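Local coordinates for flavin-containing monooxygenase (Allium sativum, PDB 6WPU), which binds FAD and probably oxygenates the sulfur of S-allyl-L-cysteine in garlic, at residues G34-R39 and E128-E133; G59-T64 and V342-C347; L93-M98 and H120-D125. One frame throughout, in Å; residues are numbered along the deposited sequence.

Contact 1 (G34-R39 and E128-E133); sequences GLVTAR and ERFGRE
Phe130 reaches from helix 120-133 to helix 32-43 and meets three side chains there, Leu35, Val36 and Arg39. The two helices run nearly parallel, with segment axes 10.4 Å apart at an angle of 17°, so a long side chain has to span the distance. Phe130 does so with its CG anti to the backbone N (chi1 178°), which sends the ring straight across. Its CE1 edge arrives at the backbone of Leu35, where Leu35 O lies near the ring plane, 3.8 Å from Phe130 CE1. Beside it, Leu35 CB approaches the same CE1, while Val36 CG2 comes obliquely to within 3.9 Å of Phe130 CZ at the far end of the ring. Arg39 crosses the phenyl group at about a right angle: its CD lies 3.7 Å from Phe130 CZ, and the chain then bends at chi3, bringing CE2 of the ring over one face of the guanidinium. NH1 of Arg39 is 3.3 Å from Phe130 CE2, with the two planes 41° apart. The same guanidinium forms salt bridges, NH1 with Asp102 and NH2 with Glu348, and a cation-pi contact with Phe134. A leucine in place of Arg39 would probably strand the carboxylates of Asp102 and Glu348 without their shared cation and leave the CE2 side of Phe130 without the guanidinium packed against it. Helix 32-43 follows the first strand of the FAD-binding Rossmann-type fold, and no hydrogen bond joins Gly34-Arg39 to Glu128-Glu133. The union is therefore one of apolar and aromatic packing, with a buried positive charge that is probably stabilised by its two acidic partners.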
loop_
_atom_site.group_PDB
_atom_site.type_symbol
_atom_site.label_atom_id
_atom_site.label_comp_id
_atom_site.label_asym_id
_atom_site.label_seq_id
_atom_site.Cartn_x
_atom_site.Cartn_y
_atom_site.Cartn_z
ATOM N N GLY A 34 -2.622 -8.868 6.718
ATOM C CA GLY A 34 -3.355 -9.965 7.336
ATOM C C GLY A 34 -2.450 -11.069 7.860
ATOM O O GLY A 34 -2.700 -11.634 8.928
ATOM N N LEU A 35 -1.378 -11.385 7.130
ATOM C CA LEU A 35 -0.465 -12.431 7.594
ATOM C C LEU A 35 0.140 -12.077 8.944
ATOM O O LEU A 35 0.151 -12.900 9.865
ATOM C CB LEU A 35 0.646 -12.674 6.570
ATOM C CG LEU A 35 0.175 -13.295 5.262
ATOM C CD1 LEU A 35 1.273 -13.197 4.221
ATOM C CD2 LEU A 35 -0.228 -14.734 5.493
ATOM N N VAL A 36 0.675 -10.859 9.083
ATOM C CA VAL A 36 1.333 -10.554 10.347
ATOM C C VAL A 36 0.288 -10.332 11.441
ATOM O O VAL A 36 0.528 -10.661 12.612
ATOM C CB VAL A 36 2.315 -9.369 10.188
ATOM C CG1 VAL A 36 1.598 -8.010 10.063
ATOM C CG2 VAL A 36 3.334 -9.368 11.335
ATOM N N THR A 37 -0.902 -9.845 11.077
ATOM C CA THR A 37 -1.969 -9.692 12.059
ATOM C C THR A 37 -2.370 -11.046 12.635
ATOM O O THR A 37 -2.573 -11.178 13.848
ATOM C CB THR A 37 -3.184 -8.984 11.436
ATOM O OG1 THR A 37 -2.825 -7.648 11.069
ATOM C CG2 THR A 37 -4.347 -8.908 12.435
ATOM N N ALA A 38 -2.468 -12.067 11.776
ATOM C CA ALA A 38 -2.781 -13.410 12.246
ATOM C C ALA A 38 -1.732 -13.898 13.232
ATOM O O ALA A 38 -2.067 -14.486 14.269
ATOM C CB ALA A 38 -2.886 -14.370 11.063
ATOM N N ARG A 39 -0.453 -13.662 12.926
ATOM C CA ARG A 39 0.612 -14.085 13.827
ATOM C C ARG A 39 0.510 -13.369 15.170
ATOM O O ARG A 39 0.557 -14.005 16.230
ATOM C CB ARG A 39 1.975 -13.837 13.189
ATOM C CG ARG A 39 3.147 -14.249 14.075
ATOM C CD ARG A 39 4.464 -13.803 13.446
ATOM N NE ARG A 39 4.728 -12.394 13.722
ATOM C CZ ARG A 39 5.871 -11.767 13.444
ATOM N NH1 ARG A 39 6.876 -12.419 12.856
ATOM N NH2 ARG A 39 6.009 -10.484 13.764
ATOM N N GLU A 128 5.641 -15.913 1.682
ATOM C CA GLU A 128 5.264 -17.321 1.770
ATOM C C GLU A 128 6.091 -18.044 2.824
ATOM O O GLU A 128 5.552 -18.851 3.590
ATOM C CB GLU A 128 5.403 -17.993 0.404
ATOM C CG GLU A 128 4.332 -17.541 -0.598
ATOM C CD GLU A 128 4.655 -17.929 -2.039
ATOM O OE1 GLU A 128 5.770 -18.445 -2.284
ATOM O OE2 GLU A 128 3.794 -17.707 -2.927
ATOM N N ARG A 129 7.400 -17.765 2.880
ATOM C CA ARG A 129 8.229 -18.323 3.942
ATOM C C ARG A 129 7.730 -17.865 5.310
ATOM O O ARG A 129 7.639 -18.665 6.249
ATOM C CB ARG A 129 9.697 -17.925 3.745
ATOM C CG ARG A 129 10.398 -18.544 2.536
ATOM C CD ARG A 129 11.931 -18.389 2.608
ATOM N NE ARG A 129 12.396 -17.069 2.189
ATOM C CZ ARG A 129 13.015 -16.183 2.975
ATOM N NH1 ARG A 129 13.400 -15.008 2.468
ATOM N NH2 ARG A 129 13.261 -16.458 4.255
ATOM N N PHE A 130 7.407 -16.576 5.433
ATOM C CA PHE A 130 6.804 -16.049 6.649
ATOM C C PHE A 130 5.555 -16.837 7.019
ATOM O O PHE A 130 5.428 -17.319 8.147
ATOM C CB PHE A 130 6.470 -14.559 6.460
ATOM C CG PHE A 130 5.805 -13.922 7.656
ATOM C CD1 PHE A 130 4.436 -14.069 7.877
ATOM C CD2 PHE A 130 6.547 -13.173 8.559
ATOM C CE1 PHE A 130 3.821 -13.487 8.975
ATOM C CE2 PHE A 130 5.937 -12.586 9.668
ATOM C CZ PHE A 130 4.575 -12.743 9.876
ATOM N N GLY A 131 4.607 -16.952 6.080
ATOM C CA GLY A 131 3.366 -17.658 6.362
ATOM C C GLY A 131 3.574 -19.094 6.821
ATOM O O GLY A 131 2.806 -19.603 7.640
ATOM N N ARG A 132 4.611 -19.764 6.309
ATOM C CA ARG A 132 4.951 -21.096 6.792
ATOM C C ARG A 132 5.636 -21.028 8.149
ATOM O O ARG A 132 5.288 -21.779 9.066
ATOM C CB ARG A 132 5.843 -21.828 5.785
ATOM C CG ARG A 132 5.091 -22.409 4.595
ATOM C CD ARG A 132 5.992 -23.247 3.684
ATOM N NE ARG A 132 7.003 -22.449 2.990
ATOM C CZ ARG A 132 6.846 -21.917 1.777
ATOM N NH1 ARG A 132 5.712 -22.094 1.109
ATOM N NH2 ARG A 132 7.826 -21.207 1.233
ATOM N N GLU A 133 6.612 -20.130 8.297
ATOM C CA GLU A 133 7.422 -20.122 9.513
ATOM C C GLU A 133 6.563 -19.918 10.754
ATOM O O GLU A 133 6.812 -20.528 11.802
ATOM C CB GLU A 133 8.491 -19.030 9.430
ATOM C CG GLU A 133 9.321 -18.894 10.700
ATOM C CD GLU A 133 10.168 -20.121 10.975
ATOM O OE1 GLU A 133 10.624 -20.760 10.002
ATOM O OE2 GLU A 133 10.363 -20.454 12.164
#

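Contact 2 (G59-T64 and V342-C347); sequences GTWIYT and VPFPLC. With FAD (flavin-adenine dinucleotide), chain B.
Trp61 and Phe344 each set the first side-chain bond anti to their own carbonyl carbon (chi1 -72° for Trp61), and these torsions bring the indole and phenyl rings together beside the ribityl chain of FAD. The setting is the dinucleotide-binding fold of flavin-containing monooxygenases: loop residues Gly59-Thr64 come from one side, the start of helix 343-358 from the other, and the cofactor runs between them. The rings meet obliquely, their planes at 74° and the centroid of the indole's five-membered ring 5.7 Å from that of the phenyl; Trp61 NE1 lies at the phenyl's edge, 3.7 Å from Phe344 CZ. That N-H is used by the cofactor: Trp61 NE1 bonds to FAD O3' at 3.1 Å, somewhat bent. Phe344 CE1 closes on the same hydroxyl oxygen, so the two aromatic groups probably help to fix the position of the ribityl chain. Further along the indole, Trp61 CZ2 packs 3.5 Å from FAD C4X of the isoalloxazine. Pro343, at the first turn of its helix, touches the pyrimidine end of the flavin through CD and CG. At the pyrophosphate, Gly59 has positive phi, and a side chain there would run into FAD O1A. The backbone amide of the next residue takes hold of that same oxygen: Thr60 N to FAD O1A is 2.8 Å, nearly straight at 171°.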
loop_
_atom_site.group_PDB
_atom_site.type_symbol
_atom_site.label_atom_id
_atom_site.label_comp_id
_atom_site.label_asym_id
_atom_site.label_seq_id
_atom_site.Cartn_x
_atom_site.Cartn_y
_atom_site.Cartn_z
ATOM N N GLY A 59 -1.368 -11.117 -1.407
ATOM C CA GLY A 59 -2.027 -9.892 -1.816
ATOM C C GLY A 59 -1.366 -9.258 -3.033
ATOM O O GLY A 59 -1.151 -9.894 -4.072
ATOM N N THR A 60 -1.038 -7.977 -2.884
ATOM C CA THR A 60 -0.449 -7.195 -3.970
ATOM C C THR A 60 0.776 -7.878 -4.565
ATOM O O THR A 60 1.012 -7.798 -5.774
ATOM C CB THR A 60 -0.073 -5.810 -3.441
ATOM O OG1 THR A 60 -1.264 -5.030 -3.323
ATOM C CG2 THR A 60 0.903 -5.116 -4.379
ATOM N N TRP A 61 1.559 -8.572 -3.730
ATOM C CA TRP A 61 2.843 -9.111 -4.161
ATOM C C TRP A 61 2.713 -10.350 -5.052
ATOM O O TRP A 61 3.733 -10.868 -5.521
ATOM C CB TRP A 61 3.707 -9.393 -2.931
ATOM C CG TRP A 61 4.180 -8.112 -2.307
ATOM C CD1 TRP A 61 3.729 -7.531 -1.160
ATOM C CD2 TRP A 61 5.171 -7.232 -2.840
ATOM N NE1 TRP A 61 4.393 -6.350 -0.934
ATOM C CE2 TRP A 61 5.285 -6.143 -1.955
ATOM C CE3 TRP A 61 5.988 -7.269 -3.979
ATOM C CZ2 TRP A 61 6.181 -5.099 -2.169
ATOM C CZ3 TRP A 61 6.872 -6.241 -4.186
ATOM C CH2 TRP A 61 6.966 -5.168 -3.283
ATOM N N ILE A 62 1.500 -10.831 -5.305
ATOM C CA ILE A 62 1.266 -11.858 -6.326
ATOM C C ILE A 62 1.166 -11.149 -7.678
ATOM O O ILE A 62 0.109 -10.612 -8.016
ATOM C CB ILE A 62 0.001 -12.670 -6.041
ATOM C CG1 ILE A 62 0.012 -13.235 -4.618
ATOM C CG2 ILE A 62 -0.138 -13.798 -7.065
ATOM C CD1 ILE A 62 -1.311 -13.868 -4.228
ATOM N N TYR A 63 2.242 -11.155 -8.467
ATOM C CA TYR A 63 2.132 -10.620 -9.823
ATOM C C TYR A 63 1.139 -11.441 -10.634
ATOM O O TYR A 63 1.082 -12.665 -10.518
ATOM C CB TYR A 63 3.488 -10.621 -10.529
ATOM C CG TYR A 63 3.379 -10.262 -11.991
ATOM C CD1 TYR A 63 3.160 -8.942 -12.383
ATOM C CD2 TYR A 63 3.478 -11.239 -12.981
ATOM C CE1 TYR A 63 3.035 -8.598 -13.724
ATOM C CE2 TYR A 63 3.352 -10.900 -14.335
ATOM C CZ TYR A 63 3.139 -9.578 -14.693
ATOM O OH TYR A 63 3.015 -9.221 -16.020
ATOM N N THR A 64 0.325 -10.760 -11.439
ATOM C CA THR A 64 -0.488 -11.457 -12.432
ATOM C C THR A 64 -0.472 -10.647 -13.723
ATOM O O THR A 64 -0.576 -9.413 -13.684
ATOM C CB THR A 64 -1.939 -11.675 -11.988
ATOM O OG1 THR A 64 -2.665 -12.275 -13.061
ATOM C CG2 THR A 64 -2.629 -10.349 -11.600
ATOM N N VAL A 342 7.175 2.418 5.235
ATOM C CA VAL A 342 7.696 1.055 5.167
ATOM C C VAL A 342 6.636 0.135 5.765
ATOM O O VAL A 342 6.469 0.106 6.991
ATOM C CB VAL A 342 9.035 0.938 5.912
ATOM C CG1 VAL A 342 9.619 -0.451 5.730
ATOM C CG2 VAL A 342 9.997 2.012 5.414
ATOM N N PRO A 343 5.904 -0.636 4.954
ATOM C CA PRO A 343 4.660 -1.250 5.443
ATOM C C PRO A 343 4.792 -2.450 6.376
ATOM O O PRO A 343 3.982 -2.551 7.301
ATOM C CB PRO A 343 3.940 -1.656 4.151
ATOM C CG PRO A 343 5.021 -1.789 3.134
ATOM C CD PRO A 343 6.063 -0.773 3.496
ATOM N N PHE A 344 5.741 -3.370 6.148
ATOM C CA PHE A 344 5.728 -4.624 6.903
ATOM C C PHE A 344 5.945 -4.386 8.394
ATOM O O PHE A 344 5.118 -4.856 9.194
ATOM C CB PHE A 344 6.751 -5.636 6.347
ATOM C CG PHE A 344 6.489 -6.104 4.917
ATOM C CD1 PHE A 344 5.329 -5.767 4.241
ATOM C CD2 PHE A 344 7.431 -6.887 4.259
ATOM C CE1 PHE A 344 5.099 -6.194 2.927
ATOM C CE2 PHE A 344 7.224 -7.318 2.941
ATOM C CZ PHE A 344 6.043 -6.974 2.273
ATOM N N PRO A 345 6.987 -3.663 8.840
ATOM C CA PRO A 345 7.122 -3.431 10.288
ATOM C C PRO A 345 6.007 -2.570 10.863
ATOM O O PRO A 345 5.619 -2.782 12.018
ATOM C CB PRO A 345 8.499 -2.756 10.424
ATOM C CG PRO A 345 8.805 -2.206 9.090
ATOM C CD PRO A 345 8.112 -3.076 8.084
ATOM N N LEU A 346 5.473 -1.609 10.098
ATOM C CA LEU A 346 4.358 -0.806 10.599
ATOM C C LEU A 346 3.127 -1.676 10.890
ATOM O O LEU A 346 2.496 -1.545 11.946
ATOM C CB LEU A 346 4.021 0.306 9.600
ATOM C CG LEU A 346 2.902 1.243 10.068
ATOM C CD1 LEU A 346 3.207 2.695 9.722
ATOM C CD2 LEU A 346 1.532 0.817 9.504
ATOM N N CYS A 347 2.750 -2.552 9.948
ATOM C CA CYS A 347 1.610 -3.436 10.168
ATOM C C CYS A 347 1.880 -4.395 11.323
ATOM O O CYS A 347 0.972 -4.725 12.094
ATOM C CB CYS A 347 1.283 -4.219 8.891
ATOM S SG CYS A 347 0.665 -3.196 7.493
HETATM P PA FAD B . -2.604 -6.142 0.003
HETATM O O1A FAD B . -1.242 -6.635 -0.489
HETATM O O2A FAD B . -3.511 -5.464 -0.895
HETATM O O5B FAD B . -3.480 -7.271 0.502
HETATM C C5B FAD B . -4.862 -7.222 0.835
HETATM C C4B FAD B . -5.493 -8.630 0.762
HETATM O O4B FAD B . -6.826 -8.680 1.189
HETATM C C3B FAD B . -5.449 -9.218 -0.623
HETATM O O3B FAD B . -4.886 -10.489 -0.606
HETATM C C2B FAD B . -6.874 -9.296 -1.043
HETATM O O2B FAD B . -7.139 -10.352 -1.896
HETATM C C1B FAD B . -7.554 -9.466 0.285
HETATM N N9A FAD B . -8.925 -9.010 0.306
HETATM C C8A FAD B . -9.377 -7.782 -0.162
HETATM N N7A FAD B . -10.702 -7.692 0.011
HETATM C C5A FAD B . -11.179 -8.874 0.582
HETATM C C6A FAD B . -12.436 -9.340 0.964
HETATM N N6A FAD B . -13.619 -8.528 0.804
HETATM N N1A FAD B . -12.553 -10.558 1.522
HETATM C C2A FAD B . -11.476 -11.369 1.694
HETATM N N3A FAD B . -10.236 -10.964 1.333
HETATM C C4A FAD B . -10.056 -9.734 0.779
HETATM N N1 FAD B . 6.068 -1.905 0.009
HETATM C C2 FAD B . 7.423 -2.298 0.295
HETATM O O2 FAD B . 7.776 -2.660 1.549
HETATM N N3 FAD B . 8.399 -2.210 -0.672
HETATM C C4 FAD B . 8.074 -1.823 -1.955
HETATM O O4 FAD B . 9.010 -1.742 -2.933
HETATM C C4X FAD B . 6.665 -1.641 -2.354
HETATM N N5 FAD B . 6.328 -1.489 -3.693
HETATM C C5X FAD B . 4.989 -1.361 -4.046
HETATM C C6 FAD B . 4.650 -1.193 -5.397
HETATM C C7 FAD B . 3.309 -1.080 -5.748
HETATM C C7M FAD B . 2.958 -0.890 -7.200
HETATM C C8 FAD B . 2.313 -1.126 -4.775
HETATM C C8M FAD B . 0.865 -0.995 -5.123
HETATM C C9 FAD B . 2.649 -1.288 -3.427
HETATM C C9A FAD B . 3.983 -1.406 -3.063
HETATM N N10 FAD B . 4.326 -1.591 -1.679
HETATM C C10 FAD B . 5.673 -1.718 -1.312
HETATM C "C1'" FAD B . 3.277 -1.592 -0.647
HETATM C "C2'" FAD B . 2.433 -2.833 -0.442
HETATM O "O2'" FAD B . 1.115 -2.475 -0.500
HETATM C "C3'" FAD B . 2.737 -3.297 0.965
HETATM O "O3'" FAD B . 4.010 -3.803 0.849
HETATM C "C4'" FAD B . 1.824 -4.388 1.514
HETATM O "O4'" FAD B . 1.739 -5.378 0.555
HETATM C "C5'" FAD B . 0.430 -3.950 1.975
HETATM O "O5'" FAD B . -0.258 -5.164 2.055
HETATM P P FAD B . -1.749 -5.448 2.511
HETATM O O1P FAD B . -1.882 -6.847 3.224
HETATM O O2P FAD B . -2.177 -4.150 3.304
HETATM O O3P FAD B . -2.595 -5.150 1.132
#

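Contact 3 (L93-M98 and H120-D125); sequences LPREVM and HEEVLD. With FAD (flavin-adenine dinucleotide), chain B.
Arg95 and Glu122 make the tight half of this contact, a salt bridge in which Arg95 NH2 donates to Glu122 OE1 at 2.9 Å and 166°. The carboxylate oxygen lies in the guanidinium plane and accepts through its anti lone pair, although the two flat groups are turned 67° against each other. Glu122 bends at chi2 (77°) to present that oxygen. Both ends are pinned further by the Asp113 backbone: its N-H bonds to Glu122 OE2 and its carbonyl to Arg95 NH1, while the Arg115 carbonyl also bonds to NH1, and the Phe105 carbonyl takes NE. This buried charge pair is thus well satisfied. The looser half is apolar, and it faces the flavin rather than solvent. Met98 CE only grazes Val123 CG2, at 4.0 Å, and the same Met98 CE lies 3.3 Å from FAD O2. Met98 SD accepts a weak, long hydrogen bond from FAD N3, at 3.4 Å. Val123 also touches Trp61 and Thr91. The short helix 95-98 is thereby tied to the first turns of helix 120-133, with helices 416-431 and 443-453 packing against other side chains of Leu93-Met98.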
loop_
_atom_site.group_PDB
_atom_site.type_symbol
_atom_site.label_atom_id
_atom_site.label_comp_id
_atom_site.label_asym_id
_atom_site.label_seq_id
_atom_site.Cartn_x
_atom_site.Cartn_y
_atom_site.Cartn_z
ATOM N N LEU A 93 12.526 0.033 -1.869
ATOM C CA LEU A 93 13.223 0.081 -0.595
ATOM C C LEU A 93 14.231 -1.057 -0.564
ATOM O O LEU A 93 13.969 -2.127 -1.132
ATOM C CB LEU A 93 12.239 -0.061 0.576
ATOM C CG LEU A 93 11.174 1.022 0.746
ATOM C CD1 LEU A 93 10.167 0.569 1.792
ATOM C CD2 LEU A 93 11.839 2.337 1.159
ATOM N N PRO A 94 15.398 -0.854 0.043
ATOM C CA PRO A 94 16.346 -1.963 0.189
ATOM C C PRO A 94 15.747 -3.033 1.081
ATOM O O PRO A 94 14.947 -2.747 1.976
ATOM C CB PRO A 94 17.570 -1.308 0.834
ATOM C CG PRO A 94 17.013 -0.140 1.570
ATOM C CD PRO A 94 15.810 0.337 0.805
ATOM N N ARG A 95 16.103 -4.287 0.797
ATOM C CA ARG A 95 15.379 -5.387 1.421
ATOM C C ARG A 95 15.579 -5.412 2.937
ATOM O O ARG A 95 14.685 -5.868 3.659
ATOM C CB ARG A 95 15.786 -6.717 0.777
ATOM C CG ARG A 95 17.254 -7.100 0.966
ATOM C CD ARG A 95 17.654 -8.243 0.028
ATOM N NE ARG A 95 16.954 -9.497 0.319
ATOM C CZ ARG A 95 16.751 -10.474 -0.565
ATOM N NH1 ARG A 95 17.163 -10.340 -1.824
ATOM N NH2 ARG A 95 16.117 -11.587 -0.198
ATOM N N GLU A 96 16.718 -4.910 3.443
ATOM C CA GLU A 96 16.925 -4.880 4.891
ATOM C C GLU A 96 15.871 -4.025 5.580
ATOM O O GLU A 96 15.411 -4.356 6.680
ATOM C CB GLU A 96 18.326 -4.362 5.244
ATOM C CG GLU A 96 19.501 -5.186 4.707
ATOM C CD GLU A 96 19.917 -4.759 3.295
ATOM O OE1 GLU A 96 19.395 -3.736 2.793
ATOM O OE2 GLU A 96 20.768 -5.449 2.692
ATOM N N VAL A 97 15.473 -2.922 4.940
ATOM C CA VAL A 97 14.503 -1.994 5.519
ATOM C C VAL A 97 13.106 -2.604 5.544
ATOM O O VAL A 97 12.328 -2.345 6.470
ATOM C CB VAL A 97 14.542 -0.663 4.734
ATOM C CG1 VAL A 97 13.194 0.055 4.743
ATOM C CG2 VAL A 97 15.602 0.231 5.289
ATOM N N MET A 98 12.776 -3.439 4.555
ATOM C CA MET A 98 11.405 -3.895 4.343
ATOM C C MET A 98 10.946 -5.001 5.286
ATOM O O MET A 98 9.735 -5.173 5.459
ATOM C CB MET A 98 11.242 -4.415 2.921
ATOM C CG MET A 98 11.207 -3.358 1.864
ATOM S SD MET A 98 11.108 -4.138 0.244
ATOM C CE MET A 98 9.609 -5.108 0.350
ATOM N N HIS A 120 9.672 -8.422 -7.452
ATOM C CA HIS A 120 8.497 -8.742 -6.653
ATOM C C HIS A 120 8.426 -10.226 -6.299
ATOM O O HIS A 120 7.910 -10.579 -5.230
ATOM C CB HIS A 120 7.232 -8.317 -7.400
ATOM C CG HIS A 120 7.147 -8.858 -8.788
ATOM N ND1 HIS A 120 6.708 -10.134 -9.059
ATOM C CD2 HIS A 120 7.460 -8.301 -9.985
ATOM C CE1 HIS A 120 6.749 -10.340 -10.364
ATOM N NE2 HIS A 120 7.200 -9.244 -10.950
ATOM N N GLU A 121 8.931 -11.105 -7.172
ATOM C CA GLU A 121 8.909 -12.538 -6.874
ATOM C C GLU A 121 9.631 -12.841 -5.571
ATOM O O GLU A 121 9.218 -13.724 -4.811
ATOM C CB GLU A 121 9.546 -13.328 -8.018
ATOM C CG GLU A 121 8.563 -14.070 -8.900
ATOM C CD GLU A 121 9.140 -14.397 -10.269
ATOM O OE1 GLU A 121 8.476 -14.080 -11.279
ATOM O OE2 GLU A 121 10.259 -14.956 -10.333
ATOM N N GLU A 122 10.719 -12.125 -5.302
ATOM C CA GLU A 122 11.477 -12.366 -4.084
ATOM C C GLU A 122 10.694 -11.921 -2.857
ATOM O O GLU A 122 10.801 -12.542 -1.797
ATOM C CB GLU A 122 12.828 -11.652 -4.169
ATOM C CG GLU A 122 13.783 -11.906 -3.006
ATOM C CD GLU A 122 14.494 -13.269 -3.056
ATOM O OE1 GLU A 122 15.229 -13.574 -2.089
ATOM O OE2 GLU A 122 14.329 -14.026 -4.040
ATOM N N VAL A 123 9.891 -10.865 -2.980
ATOM C CA VAL A 123 9.091 -10.427 -1.844
ATOM C C VAL A 123 7.980 -11.431 -1.573
ATOM O O VAL A 123 7.702 -11.781 -0.415
ATOM C CB VAL A 123 8.531 -9.018 -2.094
ATOM C CG1 VAL A 123 7.730 -8.542 -0.893
ATOM C CG2 VAL A 123 9.646 -8.063 -2.418
ATOM N N LEU A 124 7.340 -11.924 -2.639
ATOM C CA LEU A 124 6.295 -12.923 -2.468
ATOM C C LEU A 124 6.841 -14.177 -1.795
ATOM O O LEU A 124 6.207 -14.728 -0.885
ATOM C CB LEU A 124 5.661 -13.273 -3.812
ATOM C CG LEU A 124 4.540 -14.322 -3.733
ATOM C CD1 LEU A 124 3.363 -13.756 -2.962
ATOM C CD2 LEU A 124 4.106 -14.781 -5.123
ATOM N N ASP A 125 8.015 -14.642 -2.228
ATOM C CA ASP A 125 8.613 -15.811 -1.602
ATOM C C ASP A 125 8.874 -15.552 -0.123
ATOM O O ASP A 125 8.667 -16.432 0.718
ATOM C CB ASP A 125 9.904 -16.190 -2.334
ATOM C CG ASP A 125 10.525 -17.487 -1.804
ATOM O OD1 ASP A 125 9.835 -18.534 -1.807
ATOM O OD2 ASP A 125 11.708 -17.461 -1.391
HETATM P PA FAD B . -2.604 -6.142 0.003
HETATM O O1A FAD B . -1.242 -6.635 -0.489
HETATM O O2A FAD B . -3.511 -5.464 -0.895
HETATM O O5B FAD B . -3.480 -7.271 0.502
HETATM C C5B FAD B . -4.862 -7.222 0.835
HETATM C C4B FAD B . -5.493 -8.630 0.762
HETATM O O4B FAD B . -6.826 -8.680 1.189
HETATM C C3B FAD B . -5.449 -9.218 -0.623
HETATM O O3B FAD B . -4.886 -10.489 -0.606
HETATM C C2B FAD B . -6.874 -9.296 -1.043
HETATM O O2B FAD B . -7.139 -10.352 -1.896
HETATM C C1B FAD B . -7.554 -9.466 0.285
HETATM N N9A FAD B . -8.925 -9.010 0.306
HETATM C C8A FAD B . -9.377 -7.782 -0.162
HETATM N N7A FAD B . -10.702 -7.692 0.011
HETATM C C5A FAD B . -11.179 -8.874 0.582
HETATM C C6A FAD B . -12.436 -9.340 0.964
HETATM N N6A FAD B . -13.619 -8.528 0.804
HETATM N N1A FAD B . -12.553 -10.558 1.522
HETATM C C2A FAD B . -11.476 -11.369 1.694
HETATM N N3A FAD B . -10.236 -10.964 1.333
HETATM C C4A FAD B . -10.056 -9.734 0.779
HETATM N N1 FAD B . 6.068 -1.905 0.009
HETATM C C2 FAD B . 7.423 -2.298 0.295
HETATM O O2 FAD B . 7.776 -2.660 1.549
HETATM N N3 FAD B . 8.399 -2.210 -0.672
HETATM C C4 FAD B . 8.074 -1.823 -1.955
HETATM O O4 FAD B . 9.010 -1.742 -2.933
HETATM C C4X FAD B . 6.665 -1.641 -2.354
HETATM N N5 FAD B . 6.328 -1.489 -3.693
HETATM C C5X FAD B . 4.989 -1.361 -4.046
HETATM C C6 FAD B . 4.650 -1.193 -5.397
HETATM C C7 FAD B . 3.309 -1.080 -5.748
HETATM C C7M FAD B . 2.958 -0.890 -7.200
HETATM C C8 FAD B . 2.313 -1.126 -4.775
HETATM C C8M FAD B . 0.865 -0.995 -5.123
HETATM C C9 FAD B . 2.649 -1.288 -3.427
HETATM C C9A FAD B . 3.983 -1.406 -3.063
HETATM N N10 FAD B . 4.326 -1.591 -1.679
HETATM C C10 FAD B . 5.673 -1.718 -1.312
HETATM C "C1'" FAD B . 3.277 -1.592 -0.647
HETATM C "C2'" FAD B . 2.433 -2.833 -0.442
HETATM O "O2'" FAD B . 1.115 -2.475 -0.500
HETATM C "C3'" FAD B . 2.737 -3.297 0.965
HETATM O "O3'" FAD B . 4.010 -3.803 0.849
HETATM C "C4'" FAD B . 1.824 -4.388 1.514
HETATM O "O4'" FAD B . 1.739 -5.378 0.555
HETATM C "C5'" FAD B . 0.430 -3.950 1.975
HETATM O "O5'" FAD B . -0.258 -5.164 2.055
HETATM P P FAD B . -1.749 -5.448 2.511
HETATM O O1P FAD B . -1.882 -6.847 3.224
HETATM O O2P FAD B . -2.177 -4.150 3.304
HETATM O O3P FAD B . -2.595 -5.150 1.132
#

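In the fold
All three contacts are buried, contact 2 lying nearest the centre of the chain and contact 1 farthest from it. Contacts 1 and 3 share helix 120-133: its early turns meet the short helix 95-98, its last turns the Rossmann helix 32-43. Contact 2 touches both others, through Cys347 against Val36 on one side and through Phe344 against Met98 and Trp61 against Val123 on the other. Chemistry follows place. Contact 1 joins two helices by packing around an aromatic ring, contact 3 couples a salt bridge to a thin apolar touch at the flavin, and contact 2 has little direct protein-protein surface, its residues meeting beside FAD, which both segments touch.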